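Local coordinates for protein anaphase-promoting complex subunit cut9 (Schizosaccharomyces pombe, PDB 2XPI) that serves as a TPR-repeat subunit of the anaphase-promoting complex, the E3 ubiquitin ligase that controls progression through mitosis and G1, at residues A[168-173]-A[204-209]; A[149-154]-A[196-201]; A[122-127]-A[137-142]. One frame throughout, in Å; residues are numbered along the deposited sequence.

The three contacts join helices of TPR 2 to TPR 4, on one side of the chain's centre. Contact 3 comes first along the chain, pairing the two helices of TPR 2, helix 117-129 and helix 133-142. Contacts 1 and 2 follow, their segments alternating along the chain. Both use helix 198-212, the first helix of TPR 4, which meets helix 150-162 of TPR 3 in contact 2 and helix 166-173 in contact 1. Centre to centre, contacts 1 and 2 are about 12 Å apart, and contact 3 is about 15 Å from contact 2 and about 17 Å from contact 1. Repeat thus stacks on repeat within the region, TPR 1-7, that mediates homodimerization; contacts 2 and 3 both touch the second subunit.

Contact 1. Residues A[168-173]-A[204-209]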
loop_
_atom_site.group_PDB
_atom_site.type_symbol
_atom_site.label_atom_id
_atom_site.label_comp_id
_atom_site.label_asym_id
_atom_site.label_seq_id
_atom_site.Cartn_x
_atom_site.Cartn_y
_atom_site.Cartn_z
ATOM N N GLY A 168 9.539 -10.933 -18.062
ATOM C CA GLY A 168 9.833 -11.819 -16.950
ATOM C C GLY A 168 8.644 -12.717 -16.655
ATOM O O GLY A 168 8.745 -13.947 -16.756
ATOM N N ALA A 169 7.510 -12.098 -16.314
ATOM C CA ALA A 169 6.279 -12.827 -16.020
ATOM C C ALA A 169 5.911 -13.826 -17.119
ATOM O O ALA A 169 5.433 -14.931 -16.833
ATOM C CB ALA A 169 5.150 -11.865 -15.788
ATOM N N LEU A 170 6.133 -13.449 -18.374
ATOM C CA LEU A 170 5.809 -14.335 -19.484
ATOM C C LEU A 170 6.786 -15.504 -19.602
ATOM O O LEU A 170 6.373 -16.613 -19.933
ATOM C CB LEU A 170 5.740 -13.560 -20.792
ATOM C CG LEU A 170 4.380 -13.488 -21.481
ATOM C CD1 LEU A 170 3.230 -13.694 -20.501
ATOM C CD2 LEU A 170 4.244 -12.169 -22.221
ATOM N N ASN A 171 8.072 -15.259 -19.341
ATOM C CA ASN A 171 9.047 -16.351 -19.213
ATOM C C ASN A 171 8.587 -17.412 -18.200
ATOM O O ASN A 171 8.691 -18.609 -18.459
ATOM C CB ASN A 171 10.433 -15.825 -18.798
ATOM C CG ASN A 171 11.148 -15.068 -19.921
ATOM O OD1 ASN A 171 10.932 -15.327 -21.111
ATOM N ND2 ASN A 171 12.013 -14.126 -19.539
ATOM N N LEU A 172 8.081 -16.958 -17.051
ATOM C CA LEU A 172 7.624 -17.850 -15.989
ATOM C C LEU A 172 6.295 -18.546 -16.280
ATOM O O LEU A 172 6.129 -19.720 -15.950
ATOM C CB LEU A 172 7.520 -17.098 -14.661
ATOM C CG LEU A 172 8.742 -17.161 -13.754
ATOM C CD1 LEU A 172 8.359 -16.788 -12.336
ATOM C CD2 LEU A 172 9.347 -18.568 -13.801
ATOM N N LEU A 173 5.350 -17.823 -16.881
ATOM C CA LEU A 173 4.018 -18.360 -17.164
ATOM C C LEU A 173 3.930 -19.110 -18.490
ATOM O O LEU A 173 3.182 -20.077 -18.603
ATOM C CB LEU A 173 2.991 -17.229 -17.193
ATOM C CG LEU A 173 2.215 -16.804 -15.942
ATOM C CD1 LEU A 173 2.801 -17.423 -14.694
ATOM C CD2 LEU A 173 2.162 -15.269 -15.840
ATOM N N TYR A 204 -5.041 -16.366 -15.602
ATOM C CA TYR A 204 -5.541 -15.053 -15.255
ATOM C C TYR A 204 -4.364 -14.115 -15.257
ATOM O O TYR A 204 -4.451 -12.978 -15.735
ATOM C CB TYR A 204 -6.198 -15.052 -13.874
ATOM C CG TYR A 204 -6.356 -13.659 -13.304
ATOM C CD1 TYR A 204 -7.330 -12.803 -13.780
ATOM C CD2 TYR A 204 -5.510 -13.195 -12.302
ATOM C CE1 TYR A 204 -7.466 -11.531 -13.273
ATOM C CE2 TYR A 204 -5.639 -11.923 -11.787
ATOM C CZ TYR A 204 -6.616 -11.096 -12.274
ATOM O OH TYR A 204 -6.749 -9.817 -11.762
ATOM N N LEU A 205 -3.252 -14.603 -14.723
ATOM C CA LEU A 205 -2.065 -13.783 -14.583
ATOM C C LEU A 205 -1.567 -13.471 -15.978
ATOM O O LEU A 205 -1.239 -12.326 -16.299
ATOM C CB LEU A 205 -1.005 -14.527 -13.790
ATOM C CG LEU A 205 -0.355 -13.812 -12.605
ATOM C CD1 LEU A 205 -1.327 -12.921 -11.843
ATOM C CD2 LEU A 205 0.265 -14.860 -11.696
ATOM N N ARG A 206 -1.543 -14.497 -16.818
ATOM C CA ARG A 206 -1.165 -14.318 -18.213
ATOM C C ARG A 206 -2.088 -13.324 -18.909
ATOM O O ARG A 206 -1.652 -12.565 -19.767
ATOM C CB ARG A 206 -1.162 -15.644 -18.953
ATOM C CG ARG A 206 0.148 -15.899 -19.637
ATOM C CD ARG A 206 -0.023 -16.862 -20.763
ATOM N NE ARG A 206 -0.975 -17.862 -20.351
ATOM C CZ ARG A 206 -0.731 -18.774 -19.422
ATOM N NH1 ARG A 206 0.452 -18.831 -18.821
ATOM N NH2 ARG A 206 -1.677 -19.640 -19.105
ATOM N N GLY A 207 -3.362 -13.332 -18.535
ATOM C CA GLY A 207 -4.305 -12.365 -19.050
ATOM C C GLY A 207 -3.901 -10.955 -18.655
ATOM O O GLY A 207 -3.936 -10.047 -19.484
ATOM N N GLN A 208 -3.509 -10.770 -17.392
ATOM C CA GLN A 208 -3.111 -9.453 -16.884
ATOM C C GLN A 208 -1.914 -8.878 -17.628
ATOM O O GLN A 208 -1.824 -7.668 -17.850
ATOM C CB GLN A 208 -2.751 -9.554 -15.415
ATOM C CG GLN A 208 -3.931 -9.716 -14.502
ATOM C CD GLN A 208 -4.653 -8.415 -14.288
ATOM O OE1 GLN A 208 -5.142 -7.803 -15.227
ATOM N NE2 GLN A 208 -4.710 -7.973 -13.040
ATOM N N VAL A 209 -0.977 -9.753 -17.982
ATOM C CA VAL A 209 0.211 -9.355 -18.726
ATOM C C VAL A 209 -0.207 -8.862 -20.111
ATOM O O VAL A 209 0.113 -7.740 -20.516
ATOM C CB VAL A 209 1.216 -10.539 -18.877
ATOM C CG1 VAL A 209 2.250 -10.232 -19.946
ATOM C CG2 VAL A 209 1.888 -10.852 -17.555
#
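Leu-173 and Arg-206 bring the two helices to their nearest backbone approach, with CA atoms 6.7 Å apart. Segments 168-173 and 204-209 run nearly antiparallel, at 151° between their directions, with axes 10.1 Å apart. At one end Val-209 faces two partners. Its CG1, anti to the backbone N (chi1 165°), reaches toward Leu-170 and lies 3.6 Å from CD2 of that leucine, with CD1 equally near. The other branch, CG2, meets the methyl of Ala-169, 3.8 Å from its CB.

Toward the C-terminal end of helix 166-173, Leu-173 lays its CD2 methyl against CB of Leu-205 at 3.8 Å, the two side chains crossing at about a right angle. Arg-206 slides past Leu-173 in the opposite direction. Its CG packs against CD1 of Leu-170 at 3.9 Å, and a bend at chi3 brings the guanidinium up to the end of helix 166-173, its edge against CA of Leu-173, where NH1 donates a hydrogen bond to the carbonyl of Gly-174. Arg-206, together with Asn-177, also lines the site of a bound gold(I) cyanide ion.

All six touching residues are buried, and Leu-173 and Leu-205 both continue onto Ala-157 of helix 150-162. This is the packing of a TPR superhelix, in which the first helix of TPR 4 leans on the second helix of TPR 3.

Contact 2. Residues A[149-154]-A[196-201]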
loop_
_atom_site.group_PDB
_atom_site.type_symbol
_atom_site.label_atom_id
_atom_site.label_comp_id
_atom_site.label_asym_id
_atom_site.label_seq_id
_atom_site.Cartn_x
_atom_site.Cartn_y
_atom_site.Cartn_z
ATOM N N SER A 149 7.404 -26.066 -7.678
ATOM C CA SER A 149 6.165 -25.769 -6.980
ATOM C C SER A 149 5.289 -24.896 -7.876
ATOM O O SER A 149 5.766 -23.909 -8.422
ATOM C CB SER A 149 6.497 -25.064 -5.655
ATOM O OG SER A 149 5.341 -24.689 -4.920
ATOM N N SER A 150 4.023 -25.258 -8.052
ATOM C CA SER A 150 3.113 -24.422 -8.849
ATOM C C SER A 150 2.708 -23.160 -8.087
ATOM O O SER A 150 2.500 -22.097 -8.686
ATOM C CB SER A 150 1.860 -25.193 -9.263
ATOM O OG SER A 150 2.202 -26.425 -9.862
ATOM N N ALA A 151 2.589 -23.288 -6.765
ATOM C CA ALA A 151 2.285 -22.143 -5.929
ATOM C C ALA A 151 3.418 -21.136 -6.034
ATOM O O ALA A 151 3.186 -19.932 -6.128
ATOM C CB ALA A 151 2.078 -22.568 -4.488
ATOM N N CYS A 152 4.649 -21.631 -6.023
ATOM C CA CYS A 152 5.799 -20.742 -6.102
ATOM C C CYS A 152 5.890 -20.085 -7.482
ATOM O O CYS A 152 6.310 -18.944 -7.608
ATOM C CB CYS A 152 7.088 -21.491 -5.754
ATOM S SG CYS A 152 7.248 -22.018 -4.000
ATOM N N ARG A 153 5.480 -20.805 -8.517
ATOM C CA ARG A 153 5.425 -20.242 -9.863
ATOM C C ARG A 153 4.343 -19.159 -9.940
ATOM O O ARG A 153 4.589 -18.045 -10.412
ATOM C CB ARG A 153 5.159 -21.345 -10.890
ATOM C CG ARG A 153 5.376 -20.926 -12.315
ATOM C CD ARG A 153 5.312 -22.120 -13.256
ATOM N NE ARG A 153 6.394 -22.060 -14.237
ATOM C CZ ARG A 153 7.518 -22.767 -14.164
ATOM N NH1 ARG A 153 7.705 -23.626 -13.171
ATOM N NH2 ARG A 153 8.450 -22.627 -15.096
ATOM N N TYR A 154 3.145 -19.484 -9.478
ATOM C CA TYR A 154 2.115 -18.481 -9.383
ATOM C C TYR A 154 2.587 -17.214 -8.662
ATOM O O TYR A 154 2.382 -16.097 -9.154
ATOM C CB TYR A 154 0.895 -19.031 -8.665
ATOM C CG TYR A 154 -0.139 -17.974 -8.391
ATOM C CD1 TYR A 154 -0.926 -17.468 -9.426
ATOM C CD2 TYR A 154 -0.340 -17.481 -7.109
ATOM C CE1 TYR A 154 -1.883 -16.486 -9.193
ATOM C CE2 TYR A 154 -1.300 -16.503 -6.859
ATOM C CZ TYR A 154 -2.065 -16.004 -7.909
ATOM O OH TYR A 154 -3.023 -15.044 -7.681
ATOM N N ILE A 196 -9.336 -22.318 -5.993
ATOM C CA ILE A 196 -9.149 -22.082 -7.436
ATOM C C ILE A 196 -7.952 -22.876 -7.947
ATOM O O ILE A 196 -6.878 -22.797 -7.362
ATOM C CB ILE A 196 -8.796 -20.610 -7.756
ATOM C CG1 ILE A 196 -9.575 -19.602 -6.893
ATOM C CG2 ILE A 196 -8.889 -20.344 -9.263
ATOM C CD1 ILE A 196 -10.993 -19.837 -6.846
ATOM N N LYS A 197 -8.102 -23.619 -9.039
ATOM C CA LYS A 197 -6.971 -24.404 -9.540
ATOM C C LYS A 197 -5.872 -23.451 -9.914
ATOM O O LYS A 197 -6.112 -22.503 -10.625
ATOM C CB LYS A 197 -7.360 -25.224 -10.760
ATOM C CG LYS A 197 -8.413 -26.272 -10.493
ATOM C CD LYS A 197 -8.445 -27.267 -11.617
ATOM C CE LYS A 197 -9.459 -28.356 -11.332
ATOM N NZ LYS A 197 -9.272 -29.526 -12.243
ATOM N N LEU A 198 -4.663 -23.686 -9.425
ATOM C CA LEU A 198 -3.565 -22.786 -9.737
ATOM C C LEU A 198 -3.377 -22.654 -11.258
ATOM O O LEU A 198 -2.905 -21.621 -11.756
ATOM C CB LEU A 198 -2.281 -23.222 -9.026
ATOM C CG LEU A 198 -2.201 -22.844 -7.543
ATOM C CD1 LEU A 198 -1.000 -23.493 -6.859
ATOM C CD2 LEU A 198 -2.159 -21.325 -7.369
ATOM N N GLU A 199 -3.766 -23.683 -12.002
ATOM C CA GLU A 199 -3.765 -23.575 -13.455
ATOM C C GLU A 199 -4.637 -22.391 -13.911
ATOM O O GLU A 199 -4.262 -21.640 -14.815
ATOM C CB GLU A 199 -4.260 -24.865 -14.107
ATOM C CG GLU A 199 -4.258 -24.798 -15.635
ATOM C CD GLU A 199 -4.802 -26.055 -16.293
ATOM O OE1 GLU A 199 -5.084 -27.043 -15.571
ATOM O OE2 GLU A 199 -4.949 -26.051 -17.537
ATOM N N ALA A 200 -5.803 -22.220 -13.289
ATOM C CA ALA A 200 -6.669 -21.118 -13.653
ATOM C C ALA A 200 -5.975 -19.807 -13.351
ATOM O O ALA A 200 -5.841 -18.940 -14.226
ATOM C CB ALA A 200 -7.943 -21.199 -12.916
ATOM N N SER A 201 -5.504 -19.679 -12.117
ATOM C CA SER A 201 -4.900 -18.448 -11.624
ATOM C C SER A 201 -3.735 -17.968 -12.472
ATOM O O SER A 201 -3.519 -16.766 -12.625
ATOM C CB SER A 201 -4.455 -18.624 -10.169
ATOM O OG SER A 201 -5.578 -18.908 -9.339
#
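Leu-198 meets the start of helix 150-162 with both methyls, which divide the work of joining TPR 3 to TPR 4 in the superhelix. Both segments are helix beginnings: Ser-149 and Lys-197 occupy the N-cap positions, and the nearest CA atoms, those of Ser-150 and Leu-198, are 6.9 Å apart. CD1 of Leu-198 rests against the backbone of the first turn, 3.6 Å from Ala-151 N, and also reaches the methyl of Ala-151. CD2 of Leu-198 turns to Tyr-154 and lies 4.0 Å from its CB. The leucine and tyrosine side chains cross at about a right angle.

A chi1 of 173° swings the ring of Tyr-154 away from its own backbone N and across to the opposite helix, where it passes Ser-201 as well as Leu-198. Cutting the side chain back to an alanine would probably open a gap beside Ser-201 and leave the Gln-97 backbone carbonyl of the second subunit without its hydroxyl partner.

The apolar middle gives way to a looser, more polar margin. Of the Ser-150 side chain, CB comes no nearer than 4.1 Å to CD1 of Leu-198; its OG has a weak hydrogen bond to Asn-45, and the residue remains partly exposed. Beyond the ring, the other copy of the protein closes off this edge of the contact: Gln-97 and Gln-99 of the second subunit both hydrogen-bond the hydroxyl of Ser-201, while the backbone carbonyl of that same Gln-97 hydrogen-bonds Tyr-154 OH. Polar groups of the second subunit thus complete a contact that lies at the dimer interface. Between Tyr-154 and Ser-201 the closest approach is carbon to carbon, CE1 to CB, at 3.5 Å.

Contact 3. Residues A[122-127]-A[137-142]; sequences WLAQVY and KCLLTK
Leu-139 is the main bump of this contact: its CD2 methyl enters the hollow formed by Leu-123, Ala-124 and Tyr-127. On one side of the hollow, CD2 of Leu-139 lies 3.6 Å from CD1 of Leu-123. At the floor the same methyl meets the backbone, with Leu-139 CD2 3.8 Å from N of Ala-124. On the third side it approaches the ring of Tyr-127, Leu-139 CD2 standing 4.1 Å from Tyr-127 CE2. The chain of Leu-139 leaves its helix extended, chi1 175° placing CG opposite the backbone N, which sends the methyl across to the other helix; it crosses the side chains of both Leu-123 and Tyr-127 at about a right angle.

The second bump is the branched end of Leu-140, which covers the small methyl of Ala-124. CB of Ala-124 lies 3.8 Å from CD2 of Leu-140, with CG as near and CD1 barely farther. The smallness of this alanine is consistent with the close approach of the helices, the CA atoms of Ala-124 and Leu-139 being 6.8 Å apart. The segments run nearly antiparallel, at 160°, with axes 9.4 Å apart, as expected for the two helices of one TPR hairpin, here TPR 2.

Neighbouring helices carry the packing onward: Leu-123 and Leu-139 also meet Leu-111 of helix 100-114, and Ala-124 and Leu-140 meet Leu-155 of helix 150-162. The hydroxyl of Tyr-127 hydrogen-bonds Glu-108, which ties down the polar end of the ring. No hydrogen bond crosses between segments 122-127 and 137-142, and their pairing therefore depends on shape and burial rather than on directional bonds.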
loop_
_atom_site.group_PDB
_atom_site.type_symbol
_atom_site.label_atom_id
_atom_site.label_comp_id
_atom_site.label_asym_id
_atom_site.label_seq_id
_atom_site.Cartn_x
_atom_site.Cartn_y
_atom_site.Cartn_z
ATOM N N TRP A 122 5.050 -19.666 1.589
ATOM C CA TRP A 122 4.353 -18.957 2.649
ATOM C C TRP A 122 5.161 -17.778 3.166
ATOM O O TRP A 122 4.588 -16.750 3.557
ATOM C CB TRP A 122 3.961 -19.922 3.767
ATOM C CG TRP A 122 2.784 -20.774 3.384
ATOM C CD1 TRP A 122 2.768 -22.135 3.188
ATOM C CD2 TRP A 122 1.460 -20.312 3.106
ATOM N NE1 TRP A 122 1.506 -22.541 2.835
ATOM C CE2 TRP A 122 0.684 -21.440 2.777
ATOM C CE3 TRP A 122 0.851 -19.048 3.107
ATOM C CZ2 TRP A 122 -0.679 -21.346 2.457
ATOM C CZ3 TRP A 122 -0.513 -18.958 2.783
ATOM C CH2 TRP A 122 -1.254 -20.100 2.463
ATOM N N LEU A 123 6.487 -17.918 3.139
ATOM C CA LEU A 123 7.374 -16.827 3.532
ATOM C C LEU A 123 7.257 -15.719 2.493
ATOM O O LEU A 123 7.124 -14.536 2.827
ATOM C CB LEU A 123 8.815 -17.309 3.605
ATOM C CG LEU A 123 9.768 -16.591 4.563
ATOM C CD1 LEU A 123 11.178 -16.476 3.981
ATOM C CD2 LEU A 123 9.255 -15.233 5.014
ATOM N N ALA A 124 7.316 -16.117 1.223
ATOM C CA ALA A 124 7.109 -15.202 0.107
ATOM C C ALA A 124 5.790 -14.432 0.242
ATOM O O ALA A 124 5.741 -13.232 -0.044
ATOM C CB ALA A 124 7.155 -15.966 -1.206
ATOM N N GLN A 125 4.735 -15.119 0.684
ATOM C CA GLN A 125 3.420 -14.512 0.894
ATOM C C GLN A 125 3.492 -13.325 1.825
ATOM O O GLN A 125 2.895 -12.269 1.569
ATOM C CB GLN A 125 2.472 -15.517 1.522
ATOM C CG GLN A 125 1.596 -16.242 0.544
ATOM C CD GLN A 125 0.506 -15.353 0.033
ATOM O OE1 GLN A 125 -0.652 -15.481 0.426
ATOM N NE2 GLN A 125 0.870 -14.421 -0.828
ATOM N N VAL A 126 4.223 -13.512 2.920
ATOM C CA VAL A 126 4.375 -12.473 3.921
ATOM C C VAL A 126 4.993 -11.242 3.259
ATOM O O VAL A 126 4.499 -10.114 3.412
ATOM C CB VAL A 126 5.223 -12.973 5.145
ATOM C CG1 VAL A 126 5.426 -11.870 6.154
ATOM C CG2 VAL A 126 4.569 -14.197 5.809
ATOM N N TYR A 127 6.058 -11.444 2.500
ATOM C CA TYR A 127 6.707 -10.319 1.838
ATOM C C TYR A 127 5.749 -9.582 0.916
ATOM O O TYR A 127 5.827 -8.368 0.795
ATOM C CB TYR A 127 7.930 -10.772 1.041
ATOM C CG TYR A 127 9.044 -11.343 1.880
ATOM C CD1 TYR A 127 9.086 -11.121 3.257
ATOM C CD2 TYR A 127 10.050 -12.100 1.306
ATOM C CE1 TYR A 127 10.103 -11.649 4.043
ATOM C CE2 TYR A 127 11.065 -12.629 2.071
ATOM C CZ TYR A 127 11.087 -12.400 3.442
ATOM O OH TYR A 127 12.107 -12.906 4.206
ATOM N N LYS A 137 10.065 -12.118 -4.915
ATOM C CA LYS A 137 10.502 -12.606 -6.215
ATOM C C LYS A 137 11.857 -13.261 -6.037
ATOM O O LYS A 137 12.047 -14.414 -6.439
ATOM C CB LYS A 137 10.575 -11.485 -7.264
ATOM C CG LYS A 137 10.989 -11.958 -8.651
ATOM C CD LYS A 137 12.078 -11.046 -9.276
ATOM C CE LYS A 137 13.514 -11.408 -8.836
ATOM N NZ LYS A 137 14.124 -10.537 -7.753
ATOM N N CYS A 138 12.793 -12.550 -5.409
ATOM C CA CYS A 138 14.136 -13.094 -5.282
ATOM C C CYS A 138 14.081 -14.421 -4.523
ATOM O O CYS A 138 14.655 -15.414 -4.950
ATOM C CB CYS A 138 15.113 -12.092 -4.653
ATOM S SG CYS A 138 16.955 -12.507 -4.870
ATOM N N LEU A 139 13.366 -14.457 -3.411
ATOM C CA LEU A 139 13.353 -15.656 -2.596
ATOM C C LEU A 139 12.873 -16.876 -3.409
ATOM O O LEU A 139 13.442 -17.965 -3.316
ATOM C CB LEU A 139 12.482 -15.416 -1.375
ATOM C CG LEU A 139 12.254 -16.616 -0.471
ATOM C CD1 LEU A 139 13.483 -16.839 0.394
ATOM C CD2 LEU A 139 11.021 -16.398 0.385
ATOM N N LEU A 140 11.833 -16.680 -4.218
ATOM C CA LEU A 140 11.261 -17.753 -5.026
ATOM C C LEU A 140 12.115 -18.083 -6.259
ATOM O O LEU A 140 11.941 -19.127 -6.880
ATOM C CB LEU A 140 9.834 -17.384 -5.451
ATOM C CG LEU A 140 8.789 -17.216 -4.352
ATOM C CD1 LEU A 140 7.468 -16.819 -4.956
ATOM C CD2 LEU A 140 8.641 -18.499 -3.538
ATOM N N THR A 141 13.028 -17.184 -6.607
ATOM C CA THR A 141 13.938 -17.385 -7.732
ATOM C C THR A 141 15.194 -18.151 -7.322
ATOM O O THR A 141 15.661 -19.037 -8.036
ATOM C CB THR A 141 14.373 -16.034 -8.331
ATOM O OG1 THR A 141 13.286 -15.466 -9.071
ATOM C CG2 THR A 141 15.558 -16.218 -9.260
ATOM N N LYS A 142 15.728 -17.791 -6.160
ATOM C CA LYS A 142 16.998 -18.312 -5.666
ATOM C C LYS A 142 17.249 -19.784 -6.001
ATOM O O LYS A 142 18.218 -20.113 -6.691
ATOM C CB LYS A 142 17.111 -18.089 -4.149
#